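Local coordinates for phage tail sheath protein (Desulfitobacterium hafniense, PDB 3HXL), which probably assembles, as many copies of one subunit, into the contractile outer sheath of a myovirus-type phage tail, at residues Val253-Gly258 / Asp289-Val294; Leu79-Thr84 / Thr267-Gly272; Gln232-Asn237 / Ile247-Gly252. All coordinates share one frame; numbering follows the deposited sequence.

Overall arrangement
Strand 246-255 serves two of the three contacts: it pairs with strand 232-236 in contact 3, which closes before contact 1 opens, then runs on into the bulged, antiparallel pairing of contact 1, whose centre lies about 18 Å away. Contact 2, about 13 Å from contact 3 and about 16 Å from contact 1 between centres, sets helix 263-276 against loop 79-84. Along the chain contact 3 is nested inside the loop that contact 2 closes, whereas contacts 1 and 2 interleave. Two salt bridges run from 79-84 to 289-294. A loop of the Gp18 domain III N-terminal region is thereby joined to the subtilisin-like region through both helix packing and charge.

Contact 1 of 3, residues Val253-Gly258 / Asp289-Val294; sequences VVLADG and DEAVDV
Glu-290 lies obliquely across Leu-255: its chain is extended beyond CG, and with CG anti to the backbone N (chi1 -175°) its CD comes 4.2 Å from Leu-255 CD1. Glu-290 and Val-254 bury more surface than any other residues here, with Leu-255 next. Lys-80 takes up OE1 of Glu-290 in a salt bridge, an attachment that probably offsets the nearness of Asp-257, whose OD1 lies 4.3 Å from Glu-290 OE2 and whose OD2 is hydrogen-bonded to Thr-259 OG1. The backbone of Glu-290 is engaged as well, since its O receives the N-H of Ala-256 at 2.8 Å. Val-254 is the residue at which the antiparallel pairing slips. Val-292 and Asp-293 both face it, which makes a classic beta bulge: Val-292 N gives Val-254 O a short, nearly straight bond (2.7 Å, 168°), while Asp-293 N adds only a weak one to the same oxygen. In return Val-254 N donates to Asp-293 O at 2.9 Å, approaching from above the carbonyl plane. Alongside, the Val-254 and Asp-293 side chains point the same way, CB to CB 3.9 Å. Past the bulge Leu-255 pairs with Ala-291, their side chains diverging, and begins a type I turn that Gly-258 N closes onto Leu-255 O.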
loop_
_atom_site.group_PDB
_atom_site.type_symbol
_atom_site.label_atom_id
_atom_site.label_comp_id
_atom_site.label_asym_id
_atom_site.label_seq_id
_atom_site.Cartn_x
_atom_site.Cartn_y
_atom_site.Cartn_z
ATOM N N VAL A 253 9.479 8.766 14.280
ATOM C CA VAL A 253 9.205 8.346 15.639
ATOM C C VAL A 253 10.289 7.449 16.198
ATOM O O VAL A 253 11.198 7.022 15.482
ATOM C CB VAL A 253 7.868 7.587 15.702
ATOM C CG1 VAL A 253 6.730 8.497 15.253
ATOM C CG2 VAL A 253 7.932 6.357 14.804
ATOM N N VAL A 254 10.193 7.183 17.495
ATOM C CA VAL A 254 11.130 6.305 18.168
ATOM C C VAL A 254 10.294 5.146 18.676
ATOM O O VAL A 254 9.316 5.348 19.402
ATOM C CB VAL A 254 11.821 7.006 19.350
ATOM C CG1 VAL A 254 12.821 6.064 19.992
ATOM C CG2 VAL A 254 12.530 8.273 18.856
ATOM N N LEU A 255 10.671 3.939 18.268
ATOM C CA LEU A 255 9.956 2.729 18.644
ATOM C C LEU A 255 10.348 2.215 20.029
ATOM O O LEU A 255 11.389 2.587 20.571
ATOM C CB LEU A 255 10.208 1.640 17.600
ATOM C CG LEU A 255 9.854 1.978 16.144
ATOM C CD1 LEU A 255 10.038 0.734 15.279
ATOM C CD2 LEU A 255 8.415 2.469 16.059
ATOM N N ALA A 256 9.507 1.359 20.599
ATOM C CA ALA A 256 9.779 0.810 21.921
ATOM C C ALA A 256 11.073 0.000 21.953
ATOM O O ALA A 256 11.697 -0.136 23.004
ATOM C CB ALA A 256 8.604 -0.050 22.386
ATOM N N ASP A 257 11.481 -0.538 20.809
ATOM C CA ASP A 257 12.709 -1.328 20.753
ATOM C C ASP A 257 13.935 -0.435 20.567
ATOM O O ASP A 257 15.048 -0.928 20.400
ATOM C CB ASP A 257 12.629 -2.352 19.615
ATOM C CG ASP A 257 12.755 -1.716 18.247
ATOM O OD1 ASP A 257 12.395 -0.529 18.106
ATOM O OD2 ASP A 257 13.203 -2.409 17.308
ATOM N N GLY A 258 13.721 0.877 20.600
ATOM C CA GLY A 258 14.820 1.814 20.438
ATOM C C GLY A 258 15.016 2.310 19.014
ATOM O O GLY A 258 15.735 3.283 18.792
ATOM N N ASP A 289 1.522 3.003 16.287
ATOM C CA ASP A 289 1.730 1.712 16.937
ATOM C C ASP A 289 3.189 1.354 17.211
ATOM O O ASP A 289 4.011 1.316 16.295
ATOM C CB ASP A 289 1.089 0.600 16.105
ATOM C CG ASP A 289 -0.344 0.905 15.740
ATOM O OD1 ASP A 289 -0.602 1.252 14.569
ATOM O OD2 ASP A 289 -1.212 0.806 16.631
ATOM N N GLU A 290 3.492 1.093 18.482
ATOM C CA GLU A 290 4.849 0.700 18.925
ATOM C C GLU A 290 5.781 1.882 19.228
ATOM O O GLU A 290 6.880 1.682 19.744
ATOM C CB GLU A 290 5.509 -0.279 17.922
ATOM C CG GLU A 290 6.880 -0.843 18.342
ATOM C CD GLU A 290 7.482 -1.818 17.332
ATOM O OE1 GLU A 290 6.924 -1.963 16.227
ATOM O OE2 GLU A 290 8.522 -2.441 17.658
ATOM N N ALA A 291 5.340 3.102 18.933
ATOM C CA ALA A 291 6.172 4.279 19.161
ATOM C C ALA A 291 6.059 4.853 20.566
ATOM O O ALA A 291 4.978 4.887 21.149
ATOM C CB ALA A 291 5.831 5.350 18.143
ATOM N N VAL A 292 7.180 5.328 21.100
ATOM C CA VAL A 292 7.167 5.903 22.436
ATOM C C VAL A 292 7.650 7.350 22.487
ATOM O O VAL A 292 7.616 7.985 23.541
ATOM C CB VAL A 292 7.997 5.040 23.419
ATOM C CG1 VAL A 292 7.414 3.628 23.463
ATOM C CG2 VAL A 292 9.465 4.989 22.986
ATOM N N ASP A 293 8.081 7.879 21.350
ATOM C CA ASP A 293 8.556 9.256 21.295
ATOM C C ASP A 293 8.561 9.663 19.820
ATOM O O ASP A 293 8.298 8.836 18.949
ATOM C CB ASP A 293 9.979 9.330 21.879
ATOM C CG ASP A 293 10.344 10.721 22.390
ATOM O OD1 ASP A 293 9.631 11.693 22.071
ATOM O OD2 ASP A 293 11.363 10.842 23.108
ATOM N N VAL A 294 8.847 10.929 19.537
ATOM C CA VAL A 294 8.890 11.389 18.153
ATOM C C VAL A 294 10.277 11.967 17.886
ATOM O O VAL A 294 10.990 12.327 18.822
ATOM C CB VAL A 294 7.792 12.461 17.878
ATOM C CG1 VAL A 294 6.436 11.931 18.330
ATOM C CG2 VAL A 294 8.113 13.765 18.600
#

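Contact 2 of 3, residues Leu79-Thr84 / Thr267-Gly272; sequences LKRAKT and TAWVAG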
loop_
_atom_site.group_PDB
_atom_site.type_symbol
_atom_site.label_atom_id
_atom_site.label_comp_id
_atom_site.label_asym_id
_atom_site.label_seq_id
_atom_site.Cartn_x
_atom_site.Cartn_y
_atom_site.Cartn_z
ATOM N N LEU A 79 1.927 -2.770 7.281
ATOM C CA LEU A 79 0.897 -3.731 7.632
ATOM C C LEU A 79 0.421 -3.656 9.079
ATOM O O LEU A 79 -0.329 -4.521 9.527
ATOM C CB LEU A 79 1.364 -5.145 7.269
ATOM C CG LEU A 79 1.312 -5.357 5.740
ATOM C CD1 LEU A 79 2.022 -6.639 5.346
ATOM C CD2 LEU A 79 -0.141 -5.381 5.279
ATOM N N LYS A 80 0.846 -2.628 9.811
ATOM C CA LYS A 80 0.381 -2.473 11.187
ATOM C C LYS A 80 -1.090 -2.063 11.147
ATOM O O LYS A 80 -1.882 -2.490 11.986
ATOM C CB LYS A 80 1.214 -1.423 11.943
ATOM C CG LYS A 80 2.487 -1.994 12.557
ATOM C CD LYS A 80 3.354 -0.944 13.238
ATOM C CE LYS A 80 4.513 -1.614 13.978
ATOM N NZ LYS A 80 5.441 -0.627 14.613
ATOM N N ARG A 81 -1.466 -1.259 10.154
ATOM C CA ARG A 81 -2.853 -0.812 10.041
ATOM C C ARG A 81 -3.559 -1.236 8.752
ATOM O O ARG A 81 -4.786 -1.273 8.704
ATOM C CB ARG A 81 -2.928 0.715 10.171
ATOM C CG ARG A 81 -2.432 1.283 11.503
ATOM C CD ARG A 81 -3.412 0.997 12.637
ATOM N NE ARG A 81 -3.110 1.750 13.859
ATOM C CZ ARG A 81 -3.804 2.804 14.278
ATOM N NH1 ARG A 81 -4.842 3.242 13.580
ATOM N NH2 ARG A 81 -3.473 3.413 15.406
ATOM N N ALA A 82 -2.792 -1.549 7.711
ATOM C CA ALA A 82 -3.381 -1.957 6.436
ATOM C C ALA A 82 -3.676 -3.451 6.438
ATOM O O ALA A 82 -3.038 -4.216 7.158
ATOM C CB ALA A 82 -2.434 -1.615 5.293
ATOM N N LYS A 83 -4.643 -3.864 5.632
ATOM C CA LYS A 83 -4.996 -5.269 5.557
ATOM C C LYS A 83 -4.279 -5.935 4.391
ATOM O O LYS A 83 -4.004 -7.133 4.423
ATOM C CB LYS A 83 -6.510 -5.409 5.411
ATOM C CG LYS A 83 -7.279 -4.708 6.524
ATOM C CD LYS A 83 -6.887 -5.251 7.893
ATOM C CE LYS A 83 -7.531 -4.459 9.024
ATOM N NZ LYS A 83 -7.073 -3.047 9.048
ATOM N N THR A 84 -3.967 -5.155 3.363
ATOM C CA THR A 84 -3.274 -5.689 2.202
ATOM C C THR A 84 -2.213 -4.719 1.690
ATOM O O THR A 84 -2.443 -3.510 1.606
ATOM C CB THR A 84 -4.259 -5.987 1.050
ATOM O OG1 THR A 84 -5.281 -6.876 1.513
ATOM C CG2 THR A 84 -3.531 -6.634 -0.114
ATOM N N THR A 267 6.376 7.181 6.415
ATOM C CA THR A 267 5.325 7.214 5.405
ATOM C C THR A 267 4.656 5.847 5.281
ATOM O O THR A 267 3.483 5.759 4.926
ATOM C CB THR A 267 5.860 7.617 3.994
ATOM O OG1 THR A 267 6.788 6.630 3.526
ATOM C CG2 THR A 267 6.546 8.982 4.044
ATOM N N ALA A 268 5.403 4.787 5.575
ATOM C CA ALA A 268 4.872 3.425 5.484
ATOM C C ALA A 268 3.677 3.245 6.417
ATOM O O ALA A 268 2.597 2.829 5.986
ATOM C CB ALA A 268 5.967 2.411 5.833
ATOM N N TRP A 269 3.874 3.545 7.699
ATOM C CA TRP A 269 2.786 3.418 8.670
ATOM C C TRP A 269 1.658 4.396 8.362
ATOM O O TRP A 269 0.480 4.035 8.410
ATOM C CB TRP A 269 3.286 3.683 10.092
ATOM C CG TRP A 269 2.211 3.525 11.135
ATOM C CD1 TRP A 269 1.863 2.376 11.785
ATOM C CD2 TRP A 269 1.328 4.543 11.617
ATOM N NE1 TRP A 269 0.820 2.613 12.649
ATOM C CE2 TRP A 269 0.474 3.937 12.571
ATOM C CE3 TRP A 269 1.182 5.911 11.349
ATOM C CZ2 TRP A 269 -0.526 4.648 13.244
ATOM C CZ3 TRP A 269 0.183 6.621 12.023
ATOM C CH2 TRP A 269 -0.653 5.985 12.966
ATOM N N VAL A 270 2.008 5.640 8.049
ATOM C CA VAL A 270 0.979 6.631 7.756
ATOM C C VAL A 270 0.084 6.190 6.597
ATOM O O VAL A 270 -1.139 6.351 6.655
ATOM C CB VAL A 270 1.591 8.017 7.441
ATOM C CG1 VAL A 270 0.488 9.014 7.094
ATOM C CG2 VAL A 270 2.367 8.511 8.644
ATOM N N ALA A 271 0.694 5.625 5.559
ATOM C CA ALA A 271 -0.048 5.154 4.393
ATOM C C ALA A 271 -0.926 3.969 4.777
ATOM O O ALA A 271 -2.077 3.874 4.354
ATOM C CB ALA A 271 0.923 4.749 3.291
ATOM N N GLY A 272 -0.368 3.067 5.577
ATOM C CA GLY A 272 -1.122 1.896 6.010
ATOM C C GLY A 272 -2.283 2.292 6.897
ATOM O O GLY A 272 -3.387 1.756 6.774
HETATM O O HOH W 1 0.228 0.933 9.217
#
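Arg-81 folds at chi2 (-73°) after CG has set off opposite its own carbonyl carbon, and Trp-269 swings its indole away from its backbone N (chi1 -178°); together these rotations bring guanidinium and ring within reach. The two planes stand 81° apart, a T-shaped meeting in which the tryptophan offers its rim: CZ2 lies 3.6 Å above one guanidinium face, toward that group's margin. Nearer the backbone, Arg-81 CG comes obliquely to the indole, 3.7 Å from Trp-269 NE1. Lys-80 crosses the ring at about a right angle, its CB at the edge near the ring plane and 3.9 Å from Trp-269 CD1. Ala-82 CB packs on Gly-272 CA at 3.8 Å, bringing the loop after helix 73-78 close against helix 263-276. No direct hydrogen bond joins the segments, but a water accepts from Arg-81 N (2.9 Å) and sits 3.2 Å from Trp-269 O. The polar ends converge on a third segment: Asp-289 OD1 takes both the salt bridge from Arg-81 NE and the hydrogen bond from Trp-269 NE1. Two donors on one carboxylate oxygen probably limit the rotation of indole and guanidinium, and probably favour the ionised aspartate.

Contact 3 of 3, residues Gln232-Asn237 / Ile247-Gly252; sequences QVVLEN and ISVKNG
Ile-247 gives its N-H to Val-233 O at 2.9 Å, a bond of the parallel pairing in the mixed sheet of the subtilisin-like domain, which already includes Val-233 with Gly-245. The strands follow each other in the chain with no helix between them, and helices pack on both faces of the pair: helix 210-227 over Val-233 and Leu-235, helix 263-276 over Gln-232 and Ile-247. Ile-247 O then accepts from Leu-235 N (2.8 Å, 163°). Ile-247, the residue with the largest area buried here, lays its side chain alongside Val-234, pointing the same way, and sends CD1 obliquely against the amide of Gln-232, 3.8 Å from OE1. That amide is anchored through NE2 to Glu-244 O and Asn-344 OD1. On the other face Ser-248 brings OG to 3.5 Å from Asn-237 CA and spends it on the backbone N of Tyr-238, tying down the chain just beyond the first strand. Val-249 returns to the isoleucine face: its N donates to Leu-235 O in the carbonyl plane, and CG2 meets Val-234 CG1 obliquely at 3.7 Å. Its O takes Asn-237 N, which comes from above the carbonyl plane. At Lys-250 the regular pairing passes to a side chain. Asn-237 has left strand geometry (phi 40°), and with CG opposite the carbonyl carbon (chi1 -74°) its amide turns back across the lysine. ND2 donates to Lys-250 O at 3.0 Å and also to Glu-236 OE1, above the carboxylate plane; two bonds thus hold ND2. Lys-250 NZ forms a salt bridge with Glu-311 and donates to a water that in turn donates to Asn-237 OD1 at 2.7 Å.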
loop_
_atom_site.group_PDB
_atom_site.type_symbol
_atom_site.label_atom_id
_atom_site.label_comp_id
_atom_site.label_asym_id
_atom_site.label_seq_id
_atom_site.Cartn_x
_atom_site.Cartn_y
_atom_site.Cartn_z
ATOM N N GLN A 232 -4.688 8.259 -2.431
ATOM C CA GLN A 232 -3.790 9.246 -1.847
ATOM C C GLN A 232 -2.367 8.715 -1.832
ATOM O O GLN A 232 -2.138 7.502 -1.809
ATOM C CB GLN A 232 -4.190 9.615 -0.410
ATOM C CG GLN A 232 -5.394 10.563 -0.276
ATOM C CD GLN A 232 -5.654 10.956 1.180
ATOM O OE1 GLN A 232 -5.917 10.098 2.028
ATOM N NE2 GLN A 232 -5.581 12.253 1.473
ATOM N N VAL A 233 -1.415 9.640 -1.863
ATOM C CA VAL A 233 -0.005 9.308 -1.802
ATOM C C VAL A 233 0.527 9.974 -0.540
ATOM O O VAL A 233 0.151 11.105 -0.220
ATOM C CB VAL A 233 0.783 9.861 -3.026
ATOM C CG1 VAL A 233 0.257 9.239 -4.306
ATOM C CG2 VAL A 233 0.678 11.369 -3.073
ATOM N N VAL A 234 1.380 9.251 0.176
ATOM C CA VAL A 234 1.978 9.736 1.412
ATOM C C VAL A 234 3.473 9.935 1.194
ATOM O O VAL A 234 4.220 8.978 0.968
ATOM C CB VAL A 234 1.774 8.732 2.564
ATOM C CG1 VAL A 234 2.401 9.274 3.845
ATOM C CG2 VAL A 234 0.278 8.479 2.764
ATOM N N LEU A 235 3.892 11.193 1.268
ATOM C CA LEU A 235 5.280 11.567 1.057
ATOM C C LEU A 235 5.913 12.114 2.318
ATOM O O LEU A 235 5.236 12.344 3.325
ATOM C CB LEU A 235 5.372 12.635 -0.036
ATOM C CG LEU A 235 4.552 12.398 -1.298
ATOM C CD1 LEU A 235 4.706 13.596 -2.232
ATOM C CD2 LEU A 235 5.013 11.126 -1.980
ATOM N N GLU A 236 7.227 12.321 2.233
ATOM C CA GLU A 236 8.043 12.846 3.325
ATOM C C GLU A 236 8.409 14.298 3.059
ATOM O O GLU A 236 8.961 14.609 2.010
ATOM C CB GLU A 236 9.345 12.043 3.433
ATOM C CG GLU A 236 10.291 12.532 4.505
ATOM C CD GLU A 236 11.451 13.385 3.985
ATOM O OE1 GLU A 236 12.195 13.885 4.839
ATOM O OE2 GLU A 236 11.637 13.554 2.757
ATOM N N ASN A 237 8.108 15.176 4.008
ATOM C CA ASN A 237 8.443 16.590 3.889
ATOM C C ASN A 237 8.244 17.200 2.496
ATOM O O ASN A 237 9.204 17.590 1.826
ATOM C CB ASN A 237 9.889 16.806 4.356
ATOM C CG ASN A 237 10.026 16.722 5.863
ATOM O OD1 ASN A 237 9.688 17.663 6.577
ATOM N ND2 ASN A 237 10.498 15.583 6.356
ATOM N N ILE A 247 -0.418 13.482 1.336
ATOM C CA ILE A 247 -0.174 13.672 2.759
ATOM C C ILE A 247 1.335 13.795 2.919
ATOM O O ILE A 247 2.090 13.009 2.345
ATOM C CB ILE A 247 -0.682 12.465 3.595
ATOM C CG1 ILE A 247 -2.210 12.382 3.501
ATOM C CG2 ILE A 247 -0.236 12.618 5.046
ATOM C CD1 ILE A 247 -2.798 11.052 3.996
ATOM N N SER A 248 1.775 14.792 3.678
ATOM C CA SER A 248 3.207 15.019 3.892
ATOM C C SER A 248 3.634 14.828 5.347
ATOM O O SER A 248 3.321 15.649 6.210
ATOM C CB SER A 248 3.588 16.435 3.441
ATOM O OG SER A 248 4.978 16.672 3.599
ATOM N N VAL A 249 4.369 13.750 5.604
ATOM C CA VAL A 249 4.860 13.439 6.947
ATOM C C VAL A 249 6.120 14.263 7.217
ATOM O O VAL A 249 7.093 14.177 6.467
ATOM C CB VAL A 249 5.203 11.940 7.073
ATOM C CG1 VAL A 249 5.616 11.612 8.501
ATOM C CG2 VAL A 249 4.009 11.098 6.645
ATOM N N LYS A 250 6.098 15.051 8.290
ATOM C CA LYS A 250 7.219 15.924 8.644
ATOM C C LYS A 250 8.318 15.268 9.472
ATOM O O LYS A 250 9.513 15.421 9.175
ATOM C CB LYS A 250 6.703 17.160 9.397
ATOM C CG LYS A 250 7.750 18.263 9.610
ATOM C CD LYS A 250 7.167 19.443 10.380
ATOM C CE LYS A 250 8.159 20.607 10.488
ATOM N NZ LYS A 250 8.505 21.181 9.147
ATOM N N ASN A 251 7.920 14.550 10.519
ATOM C CA ASN A 251 8.893 13.898 11.382
ATOM C C ASN A 251 8.692 12.391 11.507
ATOM O O ASN A 251 7.765 11.817 10.929
ATOM C CB ASN A 251 8.913 14.565 12.778
ATOM C CG ASN A 251 7.582 14.464 13.517
ATOM O OD1 ASN A 251 6.547 14.170 12.925
ATOM N ND2 ASN A 251 7.609 14.734 14.817
ATOM N N GLY A 252 9.589 11.760 12.252
ATOM C CA GLY A 252 9.521 10.327 12.452
ATOM C C GLY A 252 9.224 10.008 13.899
ATOM O O GLY A 252 8.796 10.873 14.669
HETATM O O HOH W 2 10.637 19.421 8.350
#